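Side-chain contacts in N-glycosylase/DNA lyase (Methanocaldococcus jannaschii, PDB 3FHF), which belongs to the helix-hairpin-helix superfamily of DNA glycosylases and lyases, compact proteins built from helices: residues F45-F50 with R64-I69; T54-A59 with R94-Y99. All blocks are in the same frame, centred on the assembly; numbering follows the deposited sequence.

Contact 1 of 2, residues F45-F50 with R64-I69; sequences FKELCF and RIQKEI
The amide nitrogen NE2 of Q66 is gripped by two acceptors of helix 41-54. The stronger bond runs from Q66 NE2 to E47 OE2, 2.8 Å long and nearly straight at 171°. A second bond, weak and bent, reaches K46 O at 3.3 Å from Q66 NE2. The two ends of the strong bond are not equivalent: E47 OE2 lies practically in the amide plane of Q66, whereas the nitrogen meets the carboxylate from above its plane, the two flat groups being turned well out of parallel.

E47 starts out facing away from its partner helix, yet its chain bends at CG (chi2 -58°), which brings the carboxylate back and across the Q66 chain at about a right angle. Q66 approaches as an extended arm. F50 packs alongside the amide, crossing it obliquely: its CB is 3.7 Å from Q66 CD, and its ring atom CD1 is 3.7 Å from Q66 OE1. Q66 is thus held by polar bonds at one end of its amide and by carbon packing along it. The other end is occupied as well, since K214 NZ, at the C terminus, donates to Q66 OE1, forms a salt bridge with E47 OE2 and makes a cation-pi contact with F50.

Two sequence-adjacent helices of an all-helical glycosylase, 41-54 and 59-69, here pack at a wide angle across a short loop, bridged by a side-chain amide. Their segments run at 137° to each other with axes 10.2 Å apart, and every cross-segment contact of this pair involves Q66. Around the pair, helix 72-75 packs on K46 and C49, helix 135-144 on E47 and F50, and helix 78-87 on I65 and I69.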
loop_
_atom_site.group_PDB
_atom_site.type_symbol
_atom_site.label_atom_id
_atom_site.label_comp_id
_atom_site.label_asym_id
_atom_site.label_seq_id
_atom_site.Cartn_x
_atom_site.Cartn_y
_atom_site.Cartn_z
ATOM N N PHE A 45 -12.331 3.359 -6.623
ATOM C CA PHE A 45 -11.877 4.750 -6.599
ATOM C C PHE A 45 -11.696 5.252 -5.167
ATOM O O PHE A 45 -10.807 6.071 -4.892
ATOM C CB PHE A 45 -12.859 5.675 -7.326
ATOM C CG PHE A 45 -12.335 7.077 -7.505
ATOM C CD1 PHE A 45 -11.299 7.333 -8.396
ATOM C CD2 PHE A 45 -12.823 8.124 -6.734
ATOM C CE1 PHE A 45 -10.749 8.611 -8.514
ATOM C CE2 PHE A 45 -12.281 9.411 -6.840
ATOM C CZ PHE A 45 -11.242 9.653 -7.733
ATOM N N LYS A 46 -12.553 4.785 -4.257
ATOM C CA LYS A 46 -12.448 5.181 -2.857
ATOM C C LYS A 46 -11.151 4.650 -2.256
ATOM O O LYS A 46 -10.545 5.303 -1.408
ATOM C CB LYS A 46 -13.624 4.642 -2.030
ATOM C CG LYS A 46 -14.851 5.541 -1.960
ATOM C CD LYS A 46 -15.627 5.547 -3.257
ATOM C CE LYS A 46 -17.044 6.057 -3.038
ATOM N NZ LYS A 46 -17.876 5.957 -4.267
ATOM N N GLU A 47 -10.737 3.455 -2.671
ATOM C CA GLU A 47 -9.496 2.881 -2.155
ATOM C C GLU A 47 -8.301 3.630 -2.719
ATOM O O GLU A 47 -7.266 3.751 -2.061
ATOM C CB GLU A 47 -9.376 1.402 -2.510
ATOM C CG GLU A 47 -10.244 0.513 -1.662
ATOM C CD GLU A 47 -9.937 0.638 -0.179
ATOM O OE1 GLU A 47 -8.808 0.302 0.237
ATOM O OE2 GLU A 47 -10.830 1.077 0.569
ATOM N N LEU A 48 -8.443 4.129 -3.940
ATOM C CA LEU A 48 -7.365 4.882 -4.563
ATOM C C LEU A 48 -7.166 6.167 -3.761
ATOM O O LEU A 48 -6.041 6.615 -3.548
ATOM C CB LEU A 48 -7.718 5.227 -6.009
ATOM C CG LEU A 48 -6.663 6.042 -6.767
ATOM C CD1 LEU A 48 -5.407 5.200 -6.986
ATOM C CD2 LEU A 48 -7.229 6.485 -8.092
ATOM N N CYS A 49 -8.275 6.748 -3.310
ATOM C CA CYS A 49 -8.229 7.971 -2.530
ATOM C C CYS A 49 -7.643 7.708 -1.154
ATOM O O CYS A 49 -6.951 8.557 -0.600
ATOM C CB CYS A 49 -9.626 8.577 -2.419
ATOM S SG CYS A 49 -10.227 9.214 -3.999
ATOM N N PHE A 50 -7.930 6.530 -0.605
ATOM C CA PHE A 50 -7.387 6.147 0.693
ATOM C C PHE A 50 -5.863 6.180 0.583
ATOM O O PHE A 50 -5.171 6.684 1.467
ATOM C CB PHE A 50 -7.819 4.720 1.062
ATOM C CG PHE A 50 -7.013 4.115 2.186
ATOM C CD1 PHE A 50 -7.219 4.511 3.503
ATOM C CD2 PHE A 50 -6.021 3.178 1.918
ATOM C CE1 PHE A 50 -6.445 3.981 4.541
ATOM C CE2 PHE A 50 -5.241 2.641 2.943
ATOM C CZ PHE A 50 -5.453 3.045 4.258
ATOM N N ARG A 64 -10.977 6.212 8.631
ATOM C CA ARG A 64 -12.074 7.031 9.137
ATOM C C ARG A 64 -12.436 8.149 8.161
ATOM O O ARG A 64 -13.602 8.513 8.042
ATOM C CB ARG A 64 -11.752 7.618 10.522
ATOM C CG ARG A 64 -10.760 8.765 10.541
ATOM C CD ARG A 64 -10.931 9.594 11.815
ATOM N NE ARG A 64 -10.006 10.722 11.863
ATOM C CZ ARG A 64 -8.709 10.615 12.132
ATOM N NH1 ARG A 64 -8.177 9.427 12.385
ATOM N NH2 ARG A 64 -7.939 11.694 12.135
ATOM N N ILE A 65 -11.445 8.700 7.466
ATOM C CA ILE A 65 -11.736 9.749 6.496
ATOM C C ILE A 65 -12.576 9.109 5.401
ATOM O O ILE A 65 -13.476 9.740 4.849
ATOM C CB ILE A 65 -10.447 10.354 5.885
ATOM C CG1 ILE A 65 -9.782 11.278 6.906
ATOM C CG2 ILE A 65 -10.775 11.129 4.613
ATOM C CD1 ILE A 65 -8.603 12.064 6.362
ATOM N N GLN A 66 -12.284 7.845 5.106
ATOM C CA GLN A 66 -13.027 7.104 4.092
ATOM C C GLN A 66 -14.486 6.980 4.499
ATOM O O GLN A 66 -15.381 7.387 3.764
ATOM C CB GLN A 66 -12.461 5.690 3.915
ATOM C CG GLN A 66 -11.421 5.531 2.824
ATOM C CD GLN A 66 -11.170 4.068 2.489
ATOM O OE1 GLN A 66 -10.722 3.293 3.335
ATOM N NE2 GLN A 66 -11.469 3.682 1.254
ATOM N N LYS A 67 -14.716 6.404 5.674
ATOM C CA LYS A 67 -16.067 6.212 6.184
ATOM C C LYS A 67 -16.822 7.532 6.296
ATOM O O LYS A 67 -18.015 7.595 6.009
ATOM C CB LYS A 67 -16.011 5.516 7.546
ATOM C CG LYS A 67 -15.356 4.143 7.497
ATOM C CD LYS A 67 -15.242 3.512 8.876
ATOM C CE LYS A 67 -14.576 2.146 8.793
ATOM N NZ LYS A 67 -14.374 1.528 10.134
ATOM N N GLU A 68 -16.121 8.583 6.704
ATOM C CA GLU A 68 -16.727 9.902 6.853
ATOM C C GLU A 68 -17.179 10.481 5.516
ATOM O O GLU A 68 -18.345 10.834 5.347
ATOM C CB GLU A 68 -15.734 10.867 7.509
ATOM C CG GLU A 68 -15.516 10.647 8.998
ATOM C CD GLU A 68 -16.651 11.192 9.845
ATOM O OE1 GLU A 68 -16.904 12.416 9.791
ATOM O OE2 GLU A 68 -17.289 10.399 10.568
ATOM N N ILE A 69 -16.249 10.570 4.571
ATOM C CA ILE A 69 -16.532 11.127 3.250
ATOM C C ILE A 69 -17.249 10.172 2.297
ATOM O O ILE A 69 -18.315 10.496 1.773
ATOM C CB ILE A 69 -15.228 11.638 2.592
ATOM C CG1 ILE A 69 -14.692 12.828 3.398
ATOM C CG2 ILE A 69 -15.482 12.042 1.144
ATOM C CD1 ILE A 69 -13.408 13.420 2.868
#

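Contact 2 of 2, residues T54-A59 with R94-Y99; sequences TANFTA and RKRAEY
A55 O accepts two hydrogen bonds from the guanidinium group of R96, and the carbonyl belongs to a type II beta turn, T54 to F57, in the loop between helices 41-54 and 59-69 of this all-helical glycosylase. A weak backbone bond from F57 N to T54 O, 2.9 Å long, spans the turn. The tight part of the contact is the end-on grip of R96. Its NH1 lies 2.9 Å from A55 O, in the carbonyl plane and on a lone pair, while R96 NH2, 3.2 Å from A55 O, comes from 58° above that plane. Both bonds lie in the guanidinium plane, so the carbonyl oxygen sits at its edge.

R96 arrives from helix 93-103 with its chain bent at CG (chi2 -52°), and is buried against I52 and L53 of helix 41-54 and against H90. The loose side belongs to N56, which is solvent-exposed and contributes little area, although it also touches R91 and F92. On the tight side the methyl group of A55 adds packing, its CB 3.5 Å from R96 NH2.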
loop_
_atom_site.group_PDB
_atom_site.type_symbol
_atom_site.label_atom_id
_atom_site.label_comp_id
_atom_site.label_asym_id
_atom_site.label_seq_id
_atom_site.Cartn_x
_atom_site.Cartn_y
_atom_site.Cartn_z
ATOM N N THR A 54 -2.847 8.429 2.450
ATOM C CA THR A 54 -1.907 7.751 3.350
ATOM C C THR A 54 -0.629 8.509 3.722
ATOM O O THR A 54 -0.258 8.557 4.897
ATOM C CB THR A 54 -1.495 6.367 2.775
ATOM O OG1 THR A 54 -2.633 5.496 2.769
ATOM C CG2 THR A 54 -0.386 5.738 3.614
ATOM N N ALA A 55 0.046 9.082 2.729
ATOM C CA ALA A 55 1.287 9.814 2.972
ATOM C C ALA A 55 1.145 10.873 4.062
ATOM O O ALA A 55 0.251 11.718 4.007
ATOM C CB ALA A 55 1.770 10.463 1.679
ATOM N N ASN A 56 2.034 10.815 5.051
ATOM C CA ASN A 56 2.032 11.765 6.162
ATOM C C ASN A 56 0.755 11.643 6.977
ATOM O O ASN A 56 0.264 12.633 7.519
ATOM C CB ASN A 56 2.155 13.197 5.632
ATOM C CG ASN A 56 3.361 13.386 4.739
ATOM O OD1 ASN A 56 4.505 13.281 5.188
ATOM N ND2 ASN A 56 3.114 13.664 3.464
ATOM N N PHE A 57 0.220 10.432 7.072
ATOM C CA PHE A 57 -1.015 10.224 7.812
ATOM C C PHE A 57 -1.022 8.845 8.466
ATOM O O PHE A 57 0.021 8.208 8.611
ATOM C CB PHE A 57 -2.204 10.375 6.856
ATOM C CG PHE A 57 -3.479 10.815 7.522
ATOM C CD1 PHE A 57 -3.499 11.934 8.350
ATOM C CD2 PHE A 57 -4.669 10.132 7.293
ATOM C CE1 PHE A 57 -4.687 12.366 8.942
ATOM C CE2 PHE A 57 -5.863 10.558 7.880
ATOM C CZ PHE A 57 -5.869 11.676 8.706
ATOM N N THR A 58 -2.204 8.391 8.863
ATOM C CA THR A 58 -2.350 7.091 9.500
ATOM C C THR A 58 -3.390 6.250 8.766
ATOM O O THR A 58 -4.384 6.779 8.271
ATOM C CB THR A 58 -2.771 7.256 10.975
ATOM O OG1 THR A 58 -1.654 7.730 11.738
ATOM C CG2 THR A 58 -3.245 5.941 11.556
ATOM N N ALA A 59 -3.150 4.945 8.687
ATOM C CA ALA A 59 -4.079 4.042 8.020
ATOM C C ALA A 59 -5.417 4.153 8.727
ATOM O O ALA A 59 -6.472 4.199 8.101
ATOM C CB ALA A 59 -3.568 2.609 8.094
ATOM N N ARG A 94 -5.061 20.599 1.224
ATOM C CA ARG A 94 -5.076 21.309 -0.049
ATOM C C ARG A 94 -4.568 20.463 -1.222
ATOM O O ARG A 94 -5.281 20.272 -2.209
ATOM C CB ARG A 94 -4.258 22.598 0.071
ATOM C CG ARG A 94 -4.289 23.483 -1.164
ATOM C CD ARG A 94 -3.663 24.840 -0.864
ATOM N NE ARG A 94 -2.337 24.707 -0.263
ATOM C CZ ARG A 94 -1.282 24.186 -0.885
ATOM N NH1 ARG A 94 -1.394 23.749 -2.134
ATOM N NH2 ARG A 94 -0.116 24.097 -0.257
ATOM N N LYS A 95 -3.341 19.959 -1.120
ATOM C CA LYS A 95 -2.766 19.134 -2.185
ATOM C C LYS A 95 -3.552 17.849 -2.446
ATOM O O LYS A 95 -3.825 17.504 -3.598
ATOM C CB LYS A 95 -1.322 18.752 -1.852
ATOM C CG LYS A 95 -0.301 19.860 -2.012
ATOM C CD LYS A 95 1.089 19.322 -1.711
ATOM C CE LYS A 95 2.148 20.401 -1.806
ATOM N NZ LYS A 95 3.495 19.853 -1.482
ATOM N N ARG A 96 -3.906 17.138 -1.377
ATOM C CA ARG A 96 -4.640 15.886 -1.518
ATOM C C ARG A 96 -6.008 16.084 -2.162
ATOM O O ARG A 96 -6.445 15.261 -2.968
ATOM C CB ARG A 96 -4.779 15.194 -0.157
ATOM C CG ARG A 96 -3.447 14.951 0.551
ATOM C CD ARG A 96 -2.433 14.236 -0.353
ATOM N NE ARG A 96 -1.079 14.329 0.191
ATOM C CZ ARG A 96 -0.621 13.603 1.205
ATOM N NH1 ARG A 96 -1.401 12.703 1.791
ATOM N NH2 ARG A 96 0.610 13.805 1.665
ATOM N N ALA A 97 -6.681 17.176 -1.814
ATOM C CA ALA A 97 -7.992 17.470 -2.385
ATOM C C ALA A 97 -7.863 17.674 -3.896
ATOM O O ALA A 97 -8.734 17.268 -4.671
ATOM C CB ALA A 97 -8.579 18.722 -1.735
ATOM N N GLU A 98 -6.776 18.317 -4.308
ATOM C CA GLU A 98 -6.537 18.560 -5.724
ATOM C C GLU A 98 -6.239 17.250 -6.462
ATOM O O GLU A 98 -6.807 16.985 -7.521
ATOM C CB GLU A 98 -5.375 19.541 -5.903
ATOM C CG GLU A 98 -4.832 19.581 -7.315
ATOM C CD GLU A 98 -3.715 20.591 -7.488
ATOM O OE1 GLU A 98 -2.883 20.729 -6.564
ATOM O OE2 GLU A 98 -3.666 21.237 -8.556
ATOM N N TYR A 99 -5.350 16.434 -5.903
ATOM C CA TYR A 99 -5.010 15.156 -6.525
ATOM C C TYR A 99 -6.260 14.307 -6.741
ATOM O O TYR A 99 -6.465 13.733 -7.816
ATOM C CB TYR A 99 -4.036 14.362 -5.655
ATOM C CG TYR A 99 -2.687 15.007 -5.424
ATOM C CD1 TYR A 99 -2.109 15.842 -6.381
ATOM C CD2 TYR A 99 -1.963 14.739 -4.261
ATOM C CE1 TYR A 99 -0.839 16.393 -6.183
ATOM C CE2 TYR A 99 -0.695 15.282 -4.056
ATOM C CZ TYR A 99 -0.143 16.107 -5.020
ATOM O OH TYR A 99 1.107 16.643 -4.811
#

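Overall arrangement
After helices 5-18 and 22-34, the chain enters helix 41-54, whose segment 45-50 opens contact 1, and then passes into the turn that opens contact 2. Helix 59-69 closes contact 1 across 13 residues that hold the end of helix 41-54, the turn and the start of helix 59-69. Contact 2 closes later, on helix 93-103, after 34 intervening residues that include helices 72-75 and 78-87. The segments alternate, so the two loops cross rather than nest. Contact 1 ties helix 41-54 to helix 59-69, and contact 2 ties the turn between those helices to helix 93-103. Their centres are about 11 Å apart, and they meet directly where I65 CD1 packs 3.5 Å from F57 CE2.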